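D-alanine--D-alanine ligase (Acinetobacter baumannii ACICU, PDB 5D8D) catalyses the ATP-dependent joining of two D-alanines into D-alanyl-D-alanine for the peptidoglycan of the bacterial cell wall. Local coordinates at residues L126-I139 and M150-I163. Numbering follows the deposited sequence.
Sequences LDSVIAELGLPVII and MSKVEKAEDFAAAI
The ring of F159 is sandwiched between L126 and V153. CD2 of L126 sits over one face in a CH-pi contact, 3.6 Å from the ring centroid and 17° off the normal. CG1 of V153, anti to its own backbone N (chi1 171°), lies over the centre of the opposite face. At the edge, near the ring plane, CG1 of I130 meets CE2 of F159 at 3.7 Å; the carbonyl oxygen of A156 also lies in the plane. I139 CD1 and V129 CG1 approach obliquely. The ring thus bridges helix 126-133 and the hairpin strands. The other branch of V153 turns to strand 137-139: its CG2 presses on CG1 of I139 at 3.5 Å, a tight fit. CB of A162 backs the same I139 carbon.

Strands 137-139 and 151-153 pair antiparallel. V137 and V153 exchange two backbone hydrogen bonds, as do I139 and S151. V137, I139 and V153 face the helices. On the other face, CD1 of I138 touches CE of M150 at 3.7 Å. P136 follows a cis peptide bond; its CB lies 3.1 Å from O of V153. The backbone N of E154 donates a hydrogen bond to OD2 of D158, on its anti lone pair, at 2.9 Å. This is a beta hairpin with helices packed on one face, part of the four-stranded antiparallel sheet in the central domain of the ATP-grasp fold, within the predicted ATP-binding region.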
# COMPACT_ATOMS: atom_id res chain seq x y z
N LEU A 126 4.08 22.26 -18.25
CA LEU A 126 3.38 21.52 -19.33
C LEU A 126 4.20 21.26 -20.61
O LEU A 126 3.86 20.35 -21.38
CB LEU A 126 2.02 22.17 -19.71
CG LEU A 126 0.77 21.96 -18.84
CD1 LEU A 126 -0.42 22.77 -19.35
CD2 LEU A 126 0.39 20.49 -18.72
N ASP A 127 5.25 22.06 -20.85
CA ASP A 127 6.14 21.85 -22.02
C ASP A 127 7.34 20.90 -21.72
O ASP A 127 7.88 20.28 -22.65
CB ASP A 127 6.59 23.20 -22.61
CG ASP A 127 5.49 23.88 -23.44
OD1 ASP A 127 5.29 23.48 -24.61
OD2 ASP A 127 4.81 24.81 -22.92
N SER A 128 7.74 20.79 -20.45
CA SER A 128 8.65 19.72 -20.01
C SER A 128 7.95 18.33 -20.05
O SER A 128 8.62 17.31 -20.23
CB SER A 128 9.24 20.01 -18.61
OG SER A 128 10.33 20.92 -18.68
N VAL A 129 6.62 18.31 -19.87
CA VAL A 129 5.78 17.10 -20.06
C VAL A 129 5.71 16.70 -21.55
O VAL A 129 6.02 15.56 -21.90
CB VAL A 129 4.32 17.31 -19.50
CG1 VAL A 129 3.35 16.21 -19.95
CG2 VAL A 129 4.34 17.37 -17.98
N ILE A 130 5.30 17.65 -22.40
CA ILE A 130 5.19 17.45 -23.86
C ILE A 130 6.50 16.95 -24.52
O ILE A 130 6.47 16.02 -25.33
CB ILE A 130 4.64 18.75 -24.55
CG1 ILE A 130 3.14 18.92 -24.25
CG2 ILE A 130 4.90 18.75 -26.06
CD1 ILE A 130 2.56 20.28 -24.60
N ALA A 131 7.64 17.56 -24.18
CA ALA A 131 8.94 17.22 -24.79
C ALA A 131 9.45 15.83 -24.40
O ALA A 131 10.10 15.15 -25.21
CB ALA A 131 9.98 18.28 -24.44
N GLU A 132 9.15 15.42 -23.16
CA GLU A 132 9.58 14.12 -22.63
C GLU A 132 8.66 12.97 -23.09
O GLU A 132 9.12 12.01 -23.70
CB GLU A 132 9.69 14.18 -21.09
CG GLU A 132 11.06 14.60 -20.53
CD GLU A 132 11.82 15.65 -21.37
OE1 GLU A 132 11.27 16.75 -21.61
OE2 GLU A 132 12.98 15.36 -21.77
N LEU A 133 7.37 13.09 -22.80
CA LEU A 133 6.38 12.05 -23.16
C LEU A 133 6.05 12.00 -24.66
O LEU A 133 5.86 10.90 -25.20
CB LEU A 133 5.08 12.22 -22.35
CG LEU A 133 4.89 11.49 -21.00
CD1 LEU A 133 6.18 10.98 -20.36
CD2 LEU A 133 4.13 12.38 -20.02
N GLY A 134 5.95 13.17 -25.30
CA GLY A 134 5.44 13.29 -26.67
C GLY A 134 3.92 13.43 -26.68
O GLY A 134 3.23 13.07 -25.71
N LEU A 135 3.38 13.97 -27.77
CA LEU A 135 1.93 13.96 -27.97
C LEU A 135 1.56 12.77 -28.86
O LEU A 135 2.35 12.37 -29.71
CB LEU A 135 1.41 15.28 -28.57
CG LEU A 135 1.23 16.47 -27.59
CD1 LEU A 135 2.42 17.39 -27.63
CD2 LEU A 135 -0.01 17.30 -27.87
N PRO A 136 0.40 12.17 -28.63
CA PRO A 136 -0.55 12.56 -27.58
C PRO A 136 -0.35 11.80 -26.24
O PRO A 136 0.42 10.83 -26.18
CB PRO A 136 -1.92 12.24 -28.21
CG PRO A 136 -1.63 11.62 -29.55
CD PRO A 136 -0.20 11.20 -29.56
N VAL A 137 -1.01 12.27 -25.18
CA VAL A 137 -1.01 11.61 -23.86
C VAL A 137 -2.45 11.43 -23.36
O VAL A 137 -3.39 11.99 -23.92
CB VAL A 137 -0.18 12.37 -22.78
CG1 VAL A 137 1.24 12.65 -23.27
CG2 VAL A 137 -0.87 13.66 -22.34
N ILE A 138 -2.59 10.66 -22.29
CA ILE A 138 -3.87 10.47 -21.61
C ILE A 138 -3.66 10.98 -20.19
O ILE A 138 -2.66 10.64 -19.54
CB ILE A 138 -4.36 8.99 -21.65
CG1 ILE A 138 -5.60 8.80 -20.78
CG2 ILE A 138 -3.29 8.00 -21.21
CD1 ILE A 138 -6.34 7.50 -21.03
N ILE A 139 -4.59 11.83 -19.74
CA ILE A 139 -4.60 12.40 -18.38
C ILE A 139 -5.61 11.60 -17.55
O ILE A 139 -6.79 11.54 -17.92
CB ILE A 139 -5.04 13.90 -18.38
CG1 ILE A 139 -4.14 14.76 -19.30
CG2 ILE A 139 -5.08 14.47 -16.95
CD1 ILE A 139 -2.68 14.82 -18.89
N MET A 150 -10.84 10.39 -17.27
CA MET A 150 -9.84 10.25 -18.34
C MET A 150 -10.19 11.20 -19.48
O MET A 150 -11.37 11.39 -19.82
CB MET A 150 -9.74 8.80 -18.84
CG MET A 150 -9.07 7.83 -17.87
SD MET A 150 -9.68 6.12 -17.89
CE MET A 150 -8.50 5.26 -18.94
N SER A 151 -9.16 11.82 -20.06
CA SER A 151 -9.31 12.66 -21.25
C SER A 151 -8.08 12.42 -22.14
O SER A 151 -6.98 12.18 -21.65
CB SER A 151 -9.43 14.15 -20.88
OG SER A 151 -9.72 14.38 -19.51
N LYS A 152 -8.29 12.46 -23.46
CA LYS A 152 -7.18 12.35 -24.41
C LYS A 152 -6.68 13.75 -24.82
O LYS A 152 -7.45 14.58 -25.32
CB LYS A 152 -7.59 11.52 -25.64
CG LYS A 152 -6.40 10.87 -26.34
CD LYS A 152 -6.68 10.53 -27.79
CE LYS A 152 -5.40 10.16 -28.50
NZ LYS A 152 -5.66 9.47 -29.79
N VAL A 153 -5.39 13.99 -24.60
CA VAL A 153 -4.74 15.27 -24.92
C VAL A 153 -3.90 15.12 -26.19
O VAL A 153 -2.92 14.36 -26.18
CB VAL A 153 -3.83 15.72 -23.74
CG1 VAL A 153 -2.96 16.92 -24.13
CG2 VAL A 153 -4.68 16.04 -22.51
N GLU A 154 -4.27 15.84 -27.26
CA GLU A 154 -3.48 15.91 -28.52
C GLU A 154 -2.94 17.30 -28.91
O GLU A 154 -2.26 17.44 -29.93
CB GLU A 154 -4.18 15.20 -29.70
CG GLU A 154 -5.71 15.25 -29.75
CD GLU A 154 -6.33 13.99 -30.36
OE1 GLU A 154 -7.54 13.76 -30.16
OE2 GLU A 154 -5.60 13.20 -31.02
N LYS A 155 -3.16 18.31 -28.06
CA LYS A 155 -2.51 19.62 -28.22
C LYS A 155 -2.09 20.18 -26.85
O LYS A 155 -2.37 19.58 -25.81
CB LYS A 155 -3.48 20.56 -28.95
CG LYS A 155 -2.83 21.63 -29.83
CD LYS A 155 -1.89 21.05 -30.89
CE LYS A 155 -1.93 21.81 -32.22
NZ LYS A 155 -1.79 23.29 -32.04
N ALA A 156 -1.37 21.31 -26.84
CA ALA A 156 -1.25 22.15 -25.63
C ALA A 156 -2.66 22.62 -25.19
O ALA A 156 -2.97 22.64 -24.00
CB ALA A 156 -0.33 23.34 -25.88
N GLU A 157 -3.49 22.95 -26.19
CA GLU A 157 -4.92 23.32 -26.04
C GLU A 157 -5.81 22.33 -25.22
O GLU A 157 -6.59 22.76 -24.37
CB GLU A 157 -5.57 23.52 -27.43
CG GLU A 157 -5.09 24.69 -28.29
CD GLU A 157 -5.88 24.81 -29.60
OE1 GLU A 157 -6.17 23.76 -30.22
OE2 GLU A 157 -6.22 25.94 -30.03
N ASP A 158 -5.70 21.03 -25.50
CA ASP A 158 -6.51 20.00 -24.80
C ASP A 158 -6.22 19.87 -23.27
O ASP A 158 -7.08 19.40 -22.52
CB ASP A 158 -6.34 18.60 -25.47
CG ASP A 158 -6.99 18.48 -26.88
OD1 ASP A 158 -7.96 19.22 -27.17
OD2 ASP A 158 -6.55 17.59 -27.68
N PHE A 159 -5.02 20.28 -22.82
CA PHE A 159 -4.54 20.06 -21.43
C PHE A 159 -5.42 20.63 -20.32
O PHE A 159 -5.82 19.89 -19.43
CB PHE A 159 -3.12 20.61 -21.21
CG PHE A 159 -2.03 19.57 -21.31
CD1 PHE A 159 -1.93 18.56 -20.36
CD2 PHE A 159 -1.10 19.61 -22.35
CE1 PHE A 159 -0.94 17.61 -20.45
CE2 PHE A 159 -0.10 18.66 -22.44
CZ PHE A 159 -0.02 17.66 -21.49
N ALA A 160 -5.66 21.94 -20.36
CA ALA A 160 -6.28 22.64 -19.23
C ALA A 160 -7.72 22.18 -18.91
O ALA A 160 -8.13 22.28 -17.75
CB ALA A 160 -6.22 24.15 -19.44
N ALA A 161 -8.45 21.66 -19.90
CA ALA A 161 -9.79 21.08 -19.68
C ALA A 161 -9.75 19.65 -19.08
O ALA A 161 -10.63 19.28 -18.27
CB ALA A 161 -10.59 21.08 -20.98
N ALA A 162 -8.76 18.86 -19.50
CA ALA A 162 -8.58 17.48 -19.04
C ALA A 162 -8.13 17.41 -17.58
O ALA A 162 -8.59 16.55 -16.82
CB ALA A 162 -7.58 16.75 -19.92
N ILE A 163 -7.21 18.30 -17.21
CA ILE A 163 -6.64 18.35 -15.84
C ILE A 163 -7.70 18.71 -14.77
O ILE A 163 -7.55 18.29 -13.62
CB ILE A 163 -5.37 19.27 -15.77
CG1 ILE A 163 -4.23 18.63 -16.59
CG2 ILE A 163 -4.92 19.48 -14.33
CD1 ILE A 163 -3.12 19.58 -17.03